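Local atomic coordinates of hemolysin-related protein (Vibrio cholerae serotype O1, PDB entry 6MLT), a protein that is a secreted, metal-binding component of the Vibrio cholerae biofilm matrix and probably helps biofilms adhere by binding carbohydrate. Residues 114-117 with 118-122; 161-165 with 166-170; 198-202 with 203-207. All blocks are in the same frame, centred on the assembly; numbering follows the deposited sequence.

Interaction 1. Residues 114-117 with 118-122; sequences VSTS and ALTPY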
ATOM      1  N   VAL A 114      -4.564  17.180 -13.043  1.00 17.48           N
ATOM      2  CA  VAL A 114      -5.974  17.357 -12.707  1.00 15.71           C
ATOM      3  C   VAL A 114      -6.077  18.208 -11.450  1.00 16.35           C
ATOM      4  O   VAL A 114      -5.410  17.929 -10.444  1.00 17.95           O
ATOM      5  CB  VAL A 114      -6.681  16.005 -12.497  1.00 17.93           C
ATOM      6  CG1 VAL A 114      -8.191  16.203 -12.386  1.00 18.99           C
ATOM      7  CG2 VAL A 114      -6.349  15.041 -13.615  1.00 18.99           C
ATOM      8  N   SER A 115      -6.921  19.234 -11.496  1.00 14.39           N
ATOM      9  CA  SER A 115      -7.099  20.111 -10.344  1.00 16.39           C
ATOM     10  C   SER A 115      -8.401  20.884 -10.489  1.00 17.72           C
ATOM     11  O   SER A 115      -9.041  20.877 -11.544  1.00 18.76           O
ATOM     12  CB  SER A 115      -5.927  21.086 -10.203  1.00 21.72           C
ATOM     13  OG  SER A 115      -6.044  22.150 -11.128  1.00 22.68           O
ATOM     14  N   THR A 116      -8.769  21.582  -9.416  1.00 17.30           N
ATOM     15  CA  THR A 116      -9.876  22.527  -9.467  1.00 17.15           C
ATOM     16  C   THR A 116      -9.681  23.560  -8.363  1.00 18.45           C
ATOM     17  O   THR A 116      -8.736  23.486  -7.568  1.00 18.45           O
ATOM     18  CB  THR A 116     -11.227  21.811  -9.349  1.00 20.30           C
ATOM     19  OG1 THR A 116     -12.285  22.703  -9.740  1.00 20.32           O
ATOM     20  CG2 THR A 116     -11.469  21.322  -7.925  1.00 21.20           C
ATOM     21  N   SER A 117     -10.583  24.539  -8.335  1.00 15.62           N
ATOM     22  CA  SER A 117     -10.641  25.530  -7.272  1.00 20.32           C
ATOM     23  C   SER A 117     -12.100  25.848  -6.989  1.00 21.57           C
ATOM     24  O   SER A 117     -13.003  25.427  -7.716  1.00 19.78           O
ATOM     25  CB  SER A 117      -9.893  26.812  -7.654  1.00 21.31           C
ATOM     26  OG  SER A 117     -10.742  27.654  -8.416  1.00 19.74           O
ATOM     27  N   ALA A 118     -12.328  26.623  -5.928  1.00 20.28           N
ATOM     28  CA  ALA A 118     -13.674  27.080  -5.624  1.00 18.78           C
ATOM     29  C   ALA A 118     -14.125  28.192  -6.554  1.00 21.30           C
ATOM     30  O   ALA A 118     -15.295  28.583  -6.502  1.00 23.72           O
ATOM     31  CB  ALA A 118     -13.749  27.558  -4.174  1.00 21.46           C
ATOM     32  N   LEU A 119     -13.227  28.711  -7.391  1.00 21.26           N
ATOM     33  CA  LEU A 119     -13.506  29.848  -8.252  1.00 23.52           C
ATOM     34  C   LEU A 119     -13.907  29.442  -9.666  1.00 25.23           C
ATOM     35  O   LEU A 119     -14.264  30.316 -10.460  1.00 26.15           O
ATOM     36  CB  LEU A 119     -12.273  30.763  -8.329  1.00 23.94           C
ATOM     37  CG  LEU A 119     -11.620  31.111  -6.987  1.00 32.56           C
ATOM     38  CD1 LEU A 119     -10.397  31.988  -7.207  1.00 37.05           C
ATOM     39  CD2 LEU A 119     -12.602  31.799  -6.059  1.00 35.41           C
ATOM     40  N   THR A 120     -13.836  28.154  -9.999  1.00 20.89           N
ATOM     41  CA  THR A 120     -14.165  27.662 -11.327  1.00 20.77           C
ATOM     42  C   THR A 120     -15.259  26.603 -11.240  1.00 19.05           C
ATOM     43  O   THR A 120     -15.323  25.853 -10.260  1.00 19.47           O
ATOM     44  CB  THR A 120     -12.943  27.055 -12.035  1.00 22.23           C
ATOM     45  OG1 THR A 120     -13.330  26.511 -13.301  1.00 23.68           O
ATOM     46  CG2 THR A 120     -12.338  25.938 -11.219  1.00 21.05           C
ATOM     47  N   PRO A 121     -16.133  26.510 -12.244  1.00 19.52           N
ATOM     48  CA  PRO A 121     -17.113  25.417 -12.278  1.00 19.69           C
ATOM     49  C   PRO A 121     -16.587  24.120 -12.873  1.00 18.12           C
ATOM     50  O   PRO A 121     -17.362  23.169 -13.013  1.00 18.10           O
ATOM     51  CB  PRO A 121     -18.239  25.998 -13.146  1.00 23.96           C
ATOM     52  CG  PRO A 121     -17.587  26.988 -14.021  1.00 26.27           C
ATOM     53  CD  PRO A 121     -16.389  27.522 -13.284  1.00 23.35           C
ATOM     54  N   TYR A 122     -15.296  24.048 -13.195  1.00 17.03           N
ATOM     55  CA  TYR A 122     -14.721  22.921 -13.916  1.00 17.70           C
ATOM     56  C   TYR A 122     -13.606  22.253 -13.128  1.00 18.43           C
ATOM     57  O   TYR A 122     -12.845  22.907 -12.409  1.00 18.09           O
ATOM     58  CB  TYR A 122     -14.159  23.360 -15.285  1.00 17.23           C
ATOM     59  CG  TYR A 122     -15.268  23.723 -16.226  1.00 17.15           C
ATOM     60  CD1 TYR A 122     -16.019  22.736 -16.842  1.00 17.86           C
ATOM     61  CD2 TYR A 122     -15.609  25.051 -16.455  1.00 18.63           C
ATOM     62  CE1 TYR A 122     -17.062  23.054 -17.670  1.00 17.86           C
ATOM     63  CE2 TYR A 122     -16.656  25.379 -17.284  1.00 18.09           C
ATOM     64  CZ  TYR A 122     -17.380  24.373 -17.891  1.00 19.84           C
ATOM     65  OH  TYR A 122     -18.434  24.680 -18.716  1.00 23.61           O
TER
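Thr116 turns its hydroxyl opposite its own backbone N (chi1 -165°), which swings OG1 across the mouth of the loop to donate to the carbonyl of Tyr122. That bond, Thr116 OG1 to Tyr122 O, measures 2.7 Å, and the donor stands above the carbonyl plane, 40° out of it. One residue on, Ser117 places OG between its backbone N and carbonyl carbon (chi1 84°), where it folds forward over the chain and accepts from the amide of Leu119, with Ser117 OG to Leu119 N at 2.9 Å. Leu119 CB lies 3.5 Å from Ser117 OG, with the leucine otherwise exposed. The serine bond lies within a type I beta turn, Ser117 to Thr120, and the threonine bond closes the wider loop around it, in the connection between the antiparallel strands 112-115 and 122-126 of a four-stranded sheet in the FG-GAP-like repeat, a family of the beta-propeller clan. After the turn Thr120 forms an ST turn: Tyr122 N donates to Thr120 OG1 over 3.2 Å. The methyl of Thr120 lies inward, its CG2 3.6 Å from Thr116 OG1 and 3.7 Å from Ser117 OG, packing beside both hydroxyls. Lys138, just past strand 132-137, is the second partner of the Thr116 hydroxyl and sends NZ to both Thr116 OG1 and Thr120 O.

Interaction 2. Residues 161-165 with 166-170; sequences EILAA and DGVYS. With NA (sodium ion), chain E.
Ile162 and Tyr169 face each other in the tightest part of the contact, joined by two backbone bonds: Ile162 N to Tyr169 O at 2.7 Å and Tyr169 N to Ile162 O at 2.8 Å. On their face of the sheet the tyrosine ring runs back along the hairpin toward the turn, with the Ile162 carbonyl oxygen at its edge and Ala164 CB 3.9 Å from Tyr169 CE1. Its hydroxyl donates to the Asp166 carboxylate, Tyr169 OH to Asp166 OD1 at 2.7 Å, meeting that oxygen from above the carboxylate plane; Asp166 CG sits between its backbone N and carbonyl carbon (chi1 61°), which turns the carboxylate toward the ring's hydroxyl. Strands 161-164 and 167-170 are the middle pair of a four-stranded antiparallel sheet, consistent with a beta-propeller blade, and Ala165 and Asp166 make the tight connection between them. Backbone amides of Ser139 and Ala140 also bond to Tyr169 OH and Asp166 OD2, respectively. On the other face Leu163 and Val168 lie side by side, Leu163 CD2 3.8 Å from Val168 CG1. The packing slackens at the far end, where the side chains of Glu161 and Ser170 do not touch and a water joins Glu161 OE2 (2.8 Å) to Ser170 OG. There Glu161 chelates a sodium ion through both carboxylate oxygens, OE1 and OE2 each 2.4 Å from the metal. Asp153, Asn155, Asp157 and Asn159 complete the site, and Ile154 N donates to Glu161 OE1.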
ATOM      1  N   GLU A 161     -11.036   7.020 -14.145  1.00 20.29           N
ATOM      2  CA  GLU A 161     -11.993   7.785 -13.368  1.00 19.99           C
ATOM      3  C   GLU A 161     -11.274   8.740 -12.421  1.00 19.31           C
ATOM      4  O   GLU A 161     -10.138   8.501 -11.996  1.00 19.23           O
ATOM      5  CB  GLU A 161     -12.921   6.857 -12.581  1.00 19.76           C
ATOM      6  CG  GLU A 161     -13.991   6.188 -13.449  1.00 23.31           C
ATOM      7  CD  GLU A 161     -13.427   5.111 -14.375  1.00 29.49           C
ATOM      8  OE1 GLU A 161     -12.700   4.219 -13.883  1.00 27.64           O
ATOM      9  OE2 GLU A 161     -13.710   5.158 -15.596  1.00 30.53           O
ATOM     10  N   ILE A 162     -11.959   9.829 -12.096  1.00 18.10           N
ATOM     11  CA  ILE A 162     -11.439  10.908 -11.269  1.00 19.48           C
ATOM     12  C   ILE A 162     -12.322  10.985 -10.029  1.00 15.51           C
ATOM     13  O   ILE A 162     -13.527  11.248 -10.137  1.00 17.29           O
ATOM     14  CB  ILE A 162     -11.434  12.239 -12.043  1.00 19.61           C
ATOM     15  CG1 ILE A 162     -10.509  12.133 -13.258  1.00 22.02           C
ATOM     16  CG2 ILE A 162     -11.010  13.395 -11.160  1.00 20.88           C
ATOM     17  CD1 ILE A 162     -10.705  13.247 -14.283  1.00 22.76           C
ATOM     18  N   LEU A 163     -11.736  10.725  -8.863  1.00 14.72           N
ATOM     19  CA  LEU A 163     -12.459  10.743  -7.595  1.00 17.14           C
ATOM     20  C   LEU A 163     -12.211  12.095  -6.934  1.00 19.12           C
ATOM     21  O   LEU A 163     -11.121  12.344  -6.410  1.00 22.41           O
ATOM     22  CB  LEU A 163     -12.004   9.598  -6.691  1.00 19.33           C
ATOM     23  CG  LEU A 163     -11.695   8.246  -7.332  1.00 24.19           C
ATOM     24  CD1 LEU A 163     -11.245   7.257  -6.256  1.00 29.87           C
ATOM     25  CD2 LEU A 163     -12.877   7.707  -8.080  1.00 22.24           C
ATOM     26  N   ALA A 164     -13.222  12.958  -6.943  1.00 17.48           N
ATOM     27  CA  ALA A 164     -13.087  14.328  -6.464  1.00 17.82           C
ATOM     28  C   ALA A 164     -14.010  14.561  -5.271  1.00 17.61           C
ATOM     29  O   ALA A 164     -14.742  13.671  -4.836  1.00 17.71           O
ATOM     30  CB  ALA A 164     -13.390  15.328  -7.584  1.00 20.54           C
ATOM     31  N   ALA A 165     -13.998  15.798  -4.770  1.00 17.15           N
ATOM     32  CA  ALA A 165     -14.664  16.098  -3.506  1.00 18.31           C
ATOM     33  C   ALA A 165     -16.180  16.005  -3.610  1.00 17.99           C
ATOM     34  O   ALA A 165     -16.849  15.757  -2.600  1.00 18.15           O
ATOM     35  CB  ALA A 165     -14.271  17.494  -3.028  1.00 20.13           C
ATOM     36  N   ASP A 166     -16.741  16.226  -4.798  1.00 15.70           N
ATOM     37  CA  ASP A 166     -18.186  16.312  -4.968  1.00 17.58           C
ATOM     38  C   ASP A 166     -18.756  15.212  -5.850  1.00 17.65           C
ATOM     39  O   ASP A 166     -19.953  15.251  -6.172  1.00 15.54           O
ATOM     40  CB  ASP A 166     -18.569  17.676  -5.542  1.00 17.17           C
ATOM     41  CG  ASP A 166     -17.959  17.942  -6.928  1.00 23.14           C
ATOM     42  OD1 ASP A 166     -17.087  17.167  -7.404  1.00 22.69           O
ATOM     43  OD2 ASP A 166     -18.366  18.942  -7.551  1.00 23.83           O
ATOM     44  N   GLY A 167     -17.946  14.244  -6.247  1.00 17.59           N
ATOM     45  CA  GLY A 167     -18.423  13.168  -7.087  1.00 20.95           C
ATOM     46  C   GLY A 167     -17.282  12.437  -7.759  1.00 18.48           C
ATOM     47  O   GLY A 167     -16.102  12.714  -7.532  1.00 15.49           O
ATOM     48  N   VAL A 168     -17.676  11.488  -8.602  1.00 18.35           N
ATOM     49  CA  VAL A 168     -16.764  10.662  -9.383  1.00 15.73           C
ATOM     50  C   VAL A 168     -17.011  10.967 -10.847  1.00 17.54           C
ATOM     51  O   VAL A 168     -18.165  11.000 -11.293  1.00 19.44           O
ATOM     52  CB  VAL A 168     -16.963   9.165  -9.095  1.00 15.80           C
ATOM     53  CG1 VAL A 168     -16.115   8.309 -10.038  1.00 17.60           C
ATOM     54  CG2 VAL A 168     -16.631   8.885  -7.644  1.00 16.65           C
ATOM     55  N   TYR A 169     -15.928  11.173 -11.587  1.00 16.88           N
ATOM     56  CA  TYR A 169     -15.968  11.622 -12.966  1.00 17.51           C
ATOM     57  C   TYR A 169     -15.210  10.653 -13.865  1.00 19.07           C
ATOM     58  O   TYR A 169     -14.231  10.024 -13.452  1.00 19.39           O
ATOM     59  CB  TYR A 169     -15.347  13.014 -13.108  1.00 19.00           C
ATOM     60  CG  TYR A 169     -15.992  14.091 -12.262  1.00 16.72           C
ATOM     61  CD1 TYR A 169     -15.764  14.161 -10.892  1.00 20.28           C
ATOM     62  CD2 TYR A 169     -16.817  15.049 -12.840  1.00 16.09           C
ATOM     63  CE1 TYR A 169     -16.351  15.149 -10.121  1.00 17.81           C
ATOM     64  CE2 TYR A 169     -17.398  16.034 -12.085  1.00 16.71           C
ATOM     65  CZ  TYR A 169     -17.165  16.084 -10.726  1.00 20.05           C
ATOM     66  OH  TYR A 169     -17.758  17.074  -9.977  1.00 21.49           O
ATOM     67  N   SER A 170     -15.672  10.558 -15.104  1.00 20.59           N
ATOM     68  CA  SER A 170     -14.955   9.880 -16.174  1.00 23.47           C
ATOM     69  C   SER A 170     -14.153  10.907 -16.959  1.00 23.93           C
ATOM     70  O   SER A 170     -14.674  11.971 -17.307  1.00 19.29           O
ATOM     71  CB  SER A 170     -15.928   9.156 -17.104  1.00 25.78           C
ATOM     72  OG  SER A 170     -15.340   8.928 -18.372  1.00 28.31           O
TER
HETATM   73 NA    NA E1004     -12.702   2.978 -15.919  1.00 27.05          NA
HETATM   74  O   HOH W   1     -13.260   7.150 -17.544  1.00 49.19           O

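Interaction 3. Residues 198-202 with 203-207; sequences VFANG and TLYQN
Thr203 closes a type I' beta turn with Ala200, the two-residue reversal of a beta hairpin whose strands, 197-200 and 203-205, are the inner pair of a four-stranded antiparallel sheet. Asn201 and Gly202 occupy the turn with positive phi, and the backbone bonds at its neck are unequal in shape: Ala200 N reaches Thr203 O at 2.9 Å with the donor only slightly tilted from the carbonyl plane, whereas Thr203 N reaches Ala200 O at 3.1 Å from well above it. With chi1 at -57°, the Thr203 hydroxyl lies beside its own backbone N and back toward the turn, where a water donates to both Thr203 OG1 and Asn201 O; it is also hydrogen-bonded to Gln214 OE1 on the adjoining strand 211-214. The methyl of Thr203 points the other way and sits over one face of the Tyr205 ring, offset toward the rim, with CG2 3.4 Å above the ring plane. Leu204 projects to the opposite face of the sheet, where its CD1 packs 3.8 Å from Phe199 CB; the phenylalanine ring continues onto Leu237 and Val239 of strand 236-241. Tyr205 returns to the face of Val198 and Ala200. Its backbone pairs with Val198 through two bonds, of which Tyr205 N to Val198 O (2.8 Å, 176° at the hydrogen) is the straighter. The ring presents its edge to that same carbonyl, and at its far end a second water bridges Tyr205 OH (2.6 Å) and Ala200 O (2.9 Å).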
ATOM      1  N   VAL A 198     -15.831   3.033  -3.981  1.00 19.31           N
ATOM      2  CA  VAL A 198     -15.339   4.371  -3.673  1.00 17.25           C
ATOM      3  C   VAL A 198     -15.654   4.667  -2.214  1.00 17.05           C
ATOM      4  O   VAL A 198     -16.814   4.588  -1.792  1.00 19.49           O
ATOM      5  CB  VAL A 198     -15.964   5.433  -4.594  1.00 18.62           C
ATOM      6  CG1 VAL A 198     -15.480   6.822  -4.220  1.00 18.29           C
ATOM      7  CG2 VAL A 198     -15.628   5.148  -6.046  1.00 19.79           C
ATOM      8  N   PHE A 199     -14.631   5.015  -1.444  1.00 16.71           N
ATOM      9  CA  PHE A 199     -14.793   5.373  -0.040  1.00 17.07           C
ATOM     10  C   PHE A 199     -14.537   6.862   0.119  1.00 18.79           C
ATOM     11  O   PHE A 199     -13.443   7.344  -0.196  1.00 18.33           O
ATOM     12  CB  PHE A 199     -13.849   4.580   0.859  1.00 18.62           C
ATOM     13  CG  PHE A 199     -14.026   4.885   2.312  1.00 19.13           C
ATOM     14  CD1 PHE A 199     -15.086   4.346   3.016  1.00 22.52           C
ATOM     15  CD2 PHE A 199     -13.160   5.746   2.965  1.00 21.60           C
ATOM     16  CE1 PHE A 199     -15.262   4.634   4.353  1.00 23.38           C
ATOM     17  CE2 PHE A 199     -13.331   6.039   4.303  1.00 24.20           C
ATOM     18  CZ  PHE A 199     -14.386   5.485   4.997  1.00 24.92           C
ATOM     19  N   ALA A 200     -15.535   7.583   0.625  1.00 21.59           N
ATOM     20  CA  ALA A 200     -15.433   9.030   0.753  1.00 21.19           C
ATOM     21  C   ALA A 200     -16.249   9.478   1.956  1.00 19.67           C
ATOM     22  O   ALA A 200     -17.459   9.233   2.016  1.00 17.60           O
ATOM     23  CB  ALA A 200     -15.915   9.727  -0.524  1.00 22.89           C
ATOM     24  N   ASN A 201     -15.578  10.118   2.912  1.00 18.86           N
ATOM     25  CA  ASN A 201     -16.223  10.707   4.082  1.00 17.48           C
ATOM     26  C   ASN A 201     -17.097   9.688   4.810  1.00 18.17           C
ATOM     27  O   ASN A 201     -18.239   9.960   5.188  1.00 18.29           O
ATOM     28  CB  ASN A 201     -17.033  11.943   3.681  1.00 19.21           C
ATOM     29  CG  ASN A 201     -17.465  12.779   4.873  1.00 22.40           C
ATOM     30  OD1 ASN A 201     -17.098  12.504   6.019  1.00 19.84           O
ATOM     31  ND2 ASN A 201     -18.245  13.812   4.602  1.00 24.37           N
ATOM     32  N   GLY A 202     -16.540   8.495   5.022  1.00 16.24           N
ATOM     33  CA  GLY A 202     -17.203   7.473   5.793  1.00 19.24           C
ATOM     34  C   GLY A 202     -18.153   6.586   5.017  1.00 20.66           C
ATOM     35  O   GLY A 202     -18.572   5.547   5.546  1.00 21.04           O
ATOM     36  N   THR A 203     -18.506   6.948   3.786  1.00 18.57           N
ATOM     37  CA  THR A 203     -19.456   6.177   2.993  1.00 18.77           C
ATOM     38  C   THR A 203     -18.719   5.363   1.940  1.00 19.16           C
ATOM     39  O   THR A 203     -17.870   5.897   1.221  1.00 19.63           O
ATOM     40  CB  THR A 203     -20.468   7.093   2.308  1.00 19.01           C
ATOM     41  OG1 THR A 203     -21.142   7.886   3.291  1.00 19.68           O
ATOM     42  CG2 THR A 203     -21.495   6.279   1.539  1.00 19.41           C
ATOM     43  N   LEU A 204     -19.065   4.079   1.837  1.00 16.93           N
ATOM     44  CA  LEU A 204     -18.586   3.225   0.759  1.00 17.44           C
ATOM     45  C   LEU A 204     -19.677   3.113  -0.303  1.00 18.87           C
ATOM     46  O   LEU A 204     -20.804   2.692  -0.005  1.00 18.52           O
ATOM     47  CB  LEU A 204     -18.189   1.835   1.266  1.00 17.93           C
ATOM     48  CG  LEU A 204     -17.410   1.007   0.235  1.00 17.65           C
ATOM     49  CD1 LEU A 204     -16.012   1.582   0.042  1.00 17.05           C
ATOM     50  CD2 LEU A 204     -17.339  -0.461   0.631  1.00 21.22           C
ATOM     51  N   TYR A 205     -19.338   3.497  -1.533  1.00 19.31           N
ATOM     52  CA  TYR A 205     -20.220   3.390  -2.684  1.00 18.96           C
ATOM     53  C   TYR A 205     -19.687   2.354  -3.664  1.00 20.11           C
ATOM     54  O   TYR A 205     -18.473   2.206  -3.830  1.00 18.88           O
ATOM     55  CB  TYR A 205     -20.341   4.718  -3.445  1.00 19.50           C
ATOM     56  CG  TYR A 205     -20.639   5.952  -2.629  1.00 18.18           C
ATOM     57  CD1 TYR A 205     -19.612   6.733  -2.114  1.00 19.35           C
ATOM     58  CD2 TYR A 205     -21.945   6.375  -2.430  1.00 17.11           C
ATOM     59  CE1 TYR A 205     -19.879   7.882  -1.391  1.00 19.70           C
ATOM     60  CE2 TYR A 205     -22.222   7.528  -1.710  1.00 19.13           C
ATOM     61  CZ  TYR A 205     -21.186   8.272  -1.193  1.00 18.98           C
ATOM     62  OH  TYR A 205     -21.456   9.411  -0.470  1.00 19.68           O
ATOM     63  N   GLN A 206     -20.602   1.662  -4.340  1.00 18.52           N
ATOM     64  CA  GLN A 206     -20.234   1.014  -5.590  1.00 19.28           C
ATOM     65  C   GLN A 206     -19.840   2.082  -6.602  1.00 19.86           C
ATOM     66  O   GLN A 206     -20.119   3.272  -6.427  1.00 21.42           O
ATOM     67  CB  GLN A 206     -21.383   0.153  -6.118  1.00 22.48           C
ATOM     68  CG  GLN A 206     -21.672  -1.056  -5.247  1.00 29.27           C
ATOM     69  CD  GLN A 206     -22.704  -1.993  -5.850  1.00 37.22           C
ATOM     70  OE1 GLN A 206     -23.800  -1.576  -6.218  1.00 35.71           O
ATOM     71  NE2 GLN A 206     -22.354  -3.267  -5.957  1.00 45.37           N
ATOM     72  N   ASN A 207     -19.160   1.657  -7.669  1.00 21.06           N
ATOM     73  CA  ASN A 207     -18.635   2.654  -8.591  1.00 22.71           C
ATOM     74  C   ASN A 207     -19.714   3.273  -9.476  1.00 23.99           C
ATOM     75  O   ASN A 207     -19.404   4.208 -10.224  1.00 22.17           O
ATOM     76  CB  ASN A 207     -17.499   2.068  -9.443  1.00 25.04           C
ATOM     77  CG  ASN A 207     -17.892   0.819 -10.200  1.00 28.24           C
ATOM     78  OD1 ASN A 207     -19.053   0.619 -10.552  1.00 27.05           O
ATOM     79  ND2 ASN A 207     -16.904  -0.022 -10.482  1.00 28.18           N
TER
HETATM   80  O   HOH W   2     -19.449  10.682   0.525  1.00 24.08           O
HETATM   81  O   HOH W   3     -20.705  10.439   4.025  1.00 29.37           O

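How the interactions relate
The three contacts follow one another along the chain, each at the link between the two middle strands of a separate four-stranded antiparallel sheet, consistent with successive beta-propeller blades. Interactions 2 and 3 are buried hairpins held by backbone ladders; interaction 1, partly buried and farther from the chain's centre, has a longer connection held by threonine and serine hydroxyls. Both hairpins use a tyrosine along the sheet, but its hydroxyl meets a carboxylate in interaction 2 and water in interaction 3. Interaction 2 also contributes a sodium ligand. It lies between its neighbours: Ile162 packs on Val114 of interaction 1, and Leu163 and Val168 on Val198 of interaction 3.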